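Local coordinates for uncharacterized protein PA2218 (Pseudomonas aeruginosa, PDB 2HDW), which is of unknown function but has an alpha/beta-hydrolase fold and is probably a hydrolase, at residues Y348-L351 / D352-P355; A117-M120 / A121-F125. All blocks are in the same frame, centred on the assembly; numbering follows the deposited sequence.

Contact 1: residues Y348-L351 / D352-P355; sequences YDRL and DRIP
I354 and R353 turn their backbone N-H groups onto the carbonyl of R350 and lay their side chains against that residue, R353 on its CB and I354 on its carbonyl. I354 N reaches R350 O at 2.8 Å, nearly along the C=O axis, while R353 N comes in at 2.9 Å to R350 O from well above the carbonyl plane, so two donors grip one oxygen. With CG1 anti to its carbonyl carbon (chi1 -57°), I354 runs its ethyl branch back across this group: CG1 lies 3.1 Å from R350 O, and CD1 reaches on to Y348 O at 3.8 Å. L351 and D352 occupy the middle of a type I beta turn, overlapped by the alpha turn that I354 N closes on the same oxygen, and so reverse the chain between helix 346-349 and helix 356-366. R350 and R353 run alongside each other, both bent at chi2, and touch through their aliphatic parts, R350 CB to R353 CG 3.5 Å. Their guanidinium planes are turned 79° apart. R353 NH1 forms a salt bridge with D346, whereas R353 NE has only a charge contact with D352 OD2 at 3.5 Å, the oxygen lying well out of the guanidinium plane. D352 holds CG between its backbone N and carbonyl carbon (chi1 51°), which brings OD1 back to 3.7 Å from L351 N. The buried side chain of I354 also rests on Y116 of helix 112-122.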
ATOM      1  N   TYR A 348      -6.903   4.616   8.464  1.00 12.21           N
ATOM      2  CA  TYR A 348      -6.725   3.190   8.209  1.00 11.66           C
ATOM      3  C   TYR A 348      -8.093   2.508   8.229  1.00 12.43           C
ATOM      4  O   TYR A 348      -8.446   1.755   7.316  1.00 11.97           O
ATOM      5  CB  TYR A 348      -5.859   2.551   9.307  1.00 13.42           C
ATOM      6  CG  TYR A 348      -4.361   2.534   9.062  1.00 15.74           C
ATOM      7  CD1 TYR A 348      -3.761   3.415   8.159  1.00 16.30           C
ATOM      8  CD2 TYR A 348      -3.536   1.654   9.769  1.00 17.08           C
ATOM      9  CE1 TYR A 348      -2.375   3.419   7.963  1.00 15.62           C
ATOM     10  CE2 TYR A 348      -2.153   1.653   9.587  1.00 18.13           C
ATOM     11  CZ  TYR A 348      -1.580   2.540   8.681  1.00 17.69           C
ATOM     12  OH  TYR A 348      -0.214   2.549   8.505  1.00 19.00           O
ATOM     13  N   ASP A 349      -8.870   2.789   9.273  1.00 12.20           N
ATOM     14  CA  ASP A 349     -10.169   2.143   9.434  1.00 13.10           C
ATOM     15  C   ASP A 349     -11.318   2.989   9.980  1.00 14.06           C
ATOM     16  O   ASP A 349     -12.415   2.463  10.170  1.00 14.74           O
ATOM     17  CB  ASP A 349     -10.000   0.917  10.337  1.00 12.69           C
ATOM     18  CG  ASP A 349      -9.519   1.288  11.735  1.00 12.83           C
ATOM     19  OD1 ASP A 349      -9.083   2.442  11.925  1.00 15.19           O
ATOM     20  OD2 ASP A 349      -9.573   0.433  12.649  1.00 11.67           O
ATOM     21  N   ARG A 350     -11.091   4.272  10.248  1.00 13.81           N
ATOM     22  CA  ARG A 350     -12.167   5.105  10.783  1.00 15.76           C
ATOM     23  C   ARG A 350     -13.078   5.632   9.677  1.00 17.31           C
ATOM     24  O   ARG A 350     -12.702   6.529   8.919  1.00 14.89           O
ATOM     25  CB  ARG A 350     -11.604   6.283  11.582  1.00 16.96           C
ATOM     26  CG  ARG A 350     -10.779   5.906  12.807  1.00 18.07           C
ATOM     27  CD  ARG A 350     -11.552   5.032  13.790  1.00 22.25           C
ATOM     28  NE  ARG A 350     -10.893   4.978  15.094  1.00 24.50           N
ATOM     29  CZ  ARG A 350     -10.980   3.954  15.936  1.00 24.77           C
ATOM     30  NH1 ARG A 350     -11.699   2.888  15.613  1.00 26.90           N
ATOM     31  NH2 ARG A 350     -10.344   3.992  17.098  1.00 24.07           N
ATOM     32  N   LEU A 351     -14.281   5.070   9.599  1.00 18.22           N
ATOM     33  CA  LEU A 351     -15.255   5.458   8.583  1.00 20.68           C
ATOM     34  C   LEU A 351     -15.655   6.926   8.634  1.00 20.98           C
ATOM     35  O   LEU A 351     -15.993   7.521   7.612  1.00 21.85           O
ATOM     36  CB  LEU A 351     -16.502   4.578   8.697  1.00 21.25           C
ATOM     37  CG  LEU A 351     -16.552   3.360   7.764  1.00 24.23           C
ATOM     38  CD1 LEU A 351     -16.723   3.852   6.337  1.00 23.96           C
ATOM     39  CD2 LEU A 351     -15.291   2.511   7.895  1.00 23.71           C
ATOM     40  N   ASP A 352     -15.612   7.508   9.825  1.00 20.98           N
ATOM     41  CA  ASP A 352     -15.971   8.905  10.005  1.00 22.30           C
ATOM     42  C   ASP A 352     -14.777   9.823   9.755  1.00 21.50           C
ATOM     43  O   ASP A 352     -14.896  11.042   9.840  1.00 20.40           O
ATOM     44  CB  ASP A 352     -16.508   9.119  11.423  1.00 25.91           C
ATOM     45  CG  ASP A 352     -15.583   8.549  12.485  1.00 30.01           C
ATOM     46  OD1 ASP A 352     -15.239   7.346  12.396  1.00 30.59           O
ATOM     47  OD2 ASP A 352     -15.201   9.302  13.408  1.00 33.55           O
ATOM     48  N   ARG A 353     -13.625   9.232   9.448  1.00 19.25           N
ATOM     49  CA  ARG A 353     -12.417  10.008   9.182  1.00 18.04           C
ATOM     50  C   ARG A 353     -11.968   9.819   7.730  1.00 14.79           C
ATOM     51  O   ARG A 353     -11.390  10.726   7.124  1.00  9.79           O
ATOM     52  CB  ARG A 353     -11.294   9.591  10.141  1.00 21.31           C
ATOM     53  CG  ARG A 353     -11.634   9.770  11.622  1.00 26.57           C
ATOM     54  CD  ARG A 353     -11.924  11.226  11.948  1.00 29.60           C
ATOM     55  NE  ARG A 353     -12.419  11.416  13.311  1.00 34.52           N
ATOM     56  CZ  ARG A 353     -11.680  11.303  14.410  1.00 34.38           C
ATOM     57  NH1 ARG A 353     -10.393  10.999  14.324  1.00 35.07           N
ATOM     58  NH2 ARG A 353     -12.230  11.505  15.600  1.00 35.70           N
ATOM     59  N   ILE A 354     -12.228   8.637   7.180  1.00 13.17           N
ATOM     60  CA  ILE A 354     -11.868   8.354   5.786  1.00 12.05           C
ATOM     61  C   ILE A 354     -12.955   8.947   4.892  1.00 11.84           C
ATOM     62  O   ILE A 354     -14.121   8.563   4.990  1.00 11.51           O
ATOM     63  CB  ILE A 354     -11.783   6.834   5.514  1.00 11.47           C
ATOM     64  CG1 ILE A 354     -10.764   6.187   6.460  1.00  9.21           C
ATOM     65  CG2 ILE A 354     -11.374   6.594   4.066  1.00 11.35           C
ATOM     66  CD1 ILE A 354     -10.707   4.661   6.355  1.00 13.16           C
ATOM     67  N   PRO A 355     -12.589   9.892   4.005  1.00 11.06           N
ATOM     68  CA  PRO A 355     -13.567  10.523   3.107  1.00 11.73           C
ATOM     69  C   PRO A 355     -13.959   9.670   1.897  1.00 12.59           C
ATOM     70  O   PRO A 355     -13.605   9.988   0.763  1.00 11.73           O
ATOM     71  CB  PRO A 355     -12.870  11.821   2.702  1.00 10.40           C
ATOM     72  CG  PRO A 355     -11.437  11.410   2.636  1.00 11.48           C
ATOM     73  CD  PRO A 355     -11.264  10.529   3.871  1.00 12.01           C
TER

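Contact 2: residues A117-M120 / A121-F125; sequences AQTM and AERGF
M120 meets F125 through both its carbonyl and its side chain at the end of helix 112-122. F125 N donates to M120 O at 3.2 Å, fairly straight at 159°, and the same oxygen lies in plane at the edge of the F125 ring, 3.4 Å from CD2. R123 N adds a weak bond to M120 O. The methionine chain, bent at chi2 and chi3, runs beside the phenylalanine and sets CE 3.8 Å from F125 CE2. R123 packs its aliphatic part on the last turn, CG 3.1 Å from T119 O. Ahead of this end, regular helical bonds remain, A121 N to A117 O and E122 N to Q118 O. G124, with positive phi, then completes a Schellman motif: its N bonds to A121 O while F125 N takes M120 O, releasing the chain into strand 126-130 of a beta-alpha-beta unit. Farther out, R123 NH1 pairs with D357, E122 OE2 bonds to S63, and M120 and F125 both rest on I99 of strand 96-102. The last helical carbonyls thus find donors in the chain that follows, and the guanidinium of R123, folded back beside the last turn, probably has its positive charge favoured by the nearby carbonyl oxygens as well as by D357.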
ATOM      1  N   ALA A 117     -11.219  -1.532  -0.258  1.00 10.78           N
ATOM      2  CA  ALA A 117     -11.728  -2.229  -1.439  1.00  9.55           C
ATOM      3  C   ALA A 117     -13.196  -2.630  -1.318  1.00 10.27           C
ATOM      4  O   ALA A 117     -13.978  -2.436  -2.250  1.00  7.91           O
ATOM      5  CB  ALA A 117     -10.871  -3.465  -1.733  1.00  9.43           C
ATOM      6  N   GLN A 118     -13.575  -3.196  -0.178  1.00 10.36           N
ATOM      7  CA  GLN A 118     -14.961  -3.601  -0.002  1.00 12.96           C
ATOM      8  C   GLN A 118     -15.885  -2.391   0.031  1.00 11.80           C
ATOM      9  O   GLN A 118     -16.963  -2.408  -0.559  1.00 12.56           O
ATOM     10  CB  GLN A 118     -15.145  -4.409   1.287  1.00 12.66           C
ATOM     11  CG  GLN A 118     -16.560  -4.961   1.412  1.00 12.91           C
ATOM     12  CD  GLN A 118     -16.747  -5.891   2.589  1.00 14.16           C
ATOM     13  OE1 GLN A 118     -16.758  -5.463   3.742  1.00 16.89           O
ATOM     14  NE2 GLN A 118     -16.903  -7.172   2.302  1.00 11.03           N
ATOM     15  N   THR A 119     -15.453  -1.345   0.727  1.00 12.89           N
ATOM     16  CA  THR A 119     -16.240  -0.126   0.854  1.00 13.22           C
ATOM     17  C   THR A 119     -16.451   0.526  -0.505  1.00 12.91           C
ATOM     18  O   THR A 119     -17.551   0.977  -0.821  1.00 13.10           O
ATOM     19  CB  THR A 119     -15.551   0.883   1.792  1.00 12.47           C
ATOM     20  OG1 THR A 119     -15.343   0.276   3.070  1.00 11.90           O
ATOM     21  CG2 THR A 119     -16.410   2.132   1.969  1.00 15.77           C
ATOM     22  N   MET A 120     -15.402   0.573  -1.317  1.00 11.77           N
ATOM     23  CA  MET A 120     -15.534   1.188  -2.630  1.00 12.28           C
ATOM     24  C   MET A 120     -16.356   0.301  -3.564  1.00 12.22           C
ATOM     25  O   MET A 120     -17.002   0.791  -4.491  1.00  9.83           O
ATOM     26  CB  MET A 120     -14.153   1.493  -3.210  1.00 12.35           C
ATOM     27  CG  MET A 120     -13.439   2.632  -2.469  1.00 11.36           C
ATOM     28  SD  MET A 120     -14.342   4.217  -2.523  1.00  2.49           S
ATOM     29  CE  MET A 120     -14.224   4.554  -4.183  1.00  8.27           C
ATOM     30  N   ALA A 121     -16.349  -1.005  -3.307  1.00 13.47           N
ATOM     31  CA  ALA A 121     -17.142  -1.931  -4.112  1.00 13.67           C
ATOM     32  C   ALA A 121     -18.621  -1.669  -3.804  1.00 14.55           C
ATOM     33  O   ALA A 121     -19.486  -1.856  -4.655  1.00 13.43           O
ATOM     34  CB  ALA A 121     -16.783  -3.362  -3.774  1.00 12.75           C
ATOM     35  N   GLU A 122     -18.911  -1.240  -2.578  1.00 15.13           N
ATOM     36  CA  GLU A 122     -20.288  -0.926  -2.212  1.00 16.97           C
ATOM     37  C   GLU A 122     -20.663   0.382  -2.899  1.00 16.91           C
ATOM     38  O   GLU A 122     -21.845   0.702  -3.049  1.00 16.85           O
ATOM     39  CB  GLU A 122     -20.437  -0.749  -0.698  1.00 20.27           C
ATOM     40  CG  GLU A 122     -20.109  -1.975   0.135  1.00 22.58           C
ATOM     41  CD  GLU A 122     -20.448  -1.773   1.602  1.00 26.48           C
ATOM     42  OE1 GLU A 122     -20.081  -0.717   2.158  1.00 25.66           O
ATOM     43  OE2 GLU A 122     -21.079  -2.670   2.202  1.00 27.11           O
ATOM     44  N   ARG A 123     -19.647   1.140  -3.308  1.00 16.68           N
ATOM     45  CA  ARG A 123     -19.861   2.421  -3.973  1.00 16.63           C
ATOM     46  C   ARG A 123     -19.983   2.263  -5.491  1.00 16.39           C
ATOM     47  O   ARG A 123     -19.977   3.252  -6.220  1.00 17.13           O
ATOM     48  CB  ARG A 123     -18.718   3.392  -3.652  1.00 17.82           C
ATOM     49  CG  ARG A 123     -18.467   3.611  -2.166  1.00 19.77           C
ATOM     50  CD  ARG A 123     -19.684   4.193  -1.471  1.00 21.19           C
ATOM     51  NE  ARG A 123     -19.518   4.259  -0.019  1.00 23.06           N
ATOM     52  CZ  ARG A 123     -19.310   5.378   0.669  1.00 20.29           C
ATOM     53  NH1 ARG A 123     -19.240   6.548   0.044  1.00 20.45           N
ATOM     54  NH2 ARG A 123     -19.189   5.328   1.988  1.00 19.29           N
ATOM     55  N   GLY A 124     -20.074   1.023  -5.966  1.00 16.26           N
ATOM     56  CA  GLY A 124     -20.228   0.791  -7.397  1.00 14.81           C
ATOM     57  C   GLY A 124     -18.993   0.467  -8.220  1.00 15.66           C
ATOM     58  O   GLY A 124     -19.076   0.379  -9.446  1.00 16.06           O
ATOM     59  N   PHE A 125     -17.844   0.285  -7.575  1.00 14.07           N
ATOM     60  CA  PHE A 125     -16.621  -0.030  -8.314  1.00 11.74           C
ATOM     61  C   PHE A 125     -16.226  -1.498  -8.149  1.00 11.07           C
ATOM     62  O   PHE A 125     -16.576  -2.139  -7.164  1.00  9.42           O
ATOM     63  CB  PHE A 125     -15.460   0.851  -7.819  1.00 12.85           C
ATOM     64  CG  PHE A 125     -15.700   2.335  -7.976  1.00 11.05           C
ATOM     65  CD1 PHE A 125     -15.305   3.001  -9.132  1.00 10.95           C
ATOM     66  CD2 PHE A 125     -16.342   3.061  -6.974  1.00 11.97           C
ATOM     67  CE1 PHE A 125     -15.543   4.373  -9.290  1.00 11.58           C
ATOM     68  CE2 PHE A 125     -16.587   4.438  -7.124  1.00 10.96           C
ATOM     69  CZ  PHE A 125     -16.186   5.090  -8.282  1.00 11.54           C
TER

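From the N terminus, strand 96-102 leads into helix 112-122, whose end is contact 2; there the chain turns sharply and enters strand 126-130. Contact 1 comes more than two hundred residues later, after strand 334-339, and turns the chain from helix 346-349 to the N-cap of helix 356-366. Each contact closes just a short local turn, and the two follow in series without nesting or crossing. The centres of contact 1 and contact 2 lie 14 Å apart, and their nearest atoms do not touch. Helix 356-366 bridges the gap: P355 of contact 1 precedes it directly, and its F356 packs on T119 and R123 of contact 2. Contact 1 also rests, through D349 and I354, on the helix that contact 2 ends.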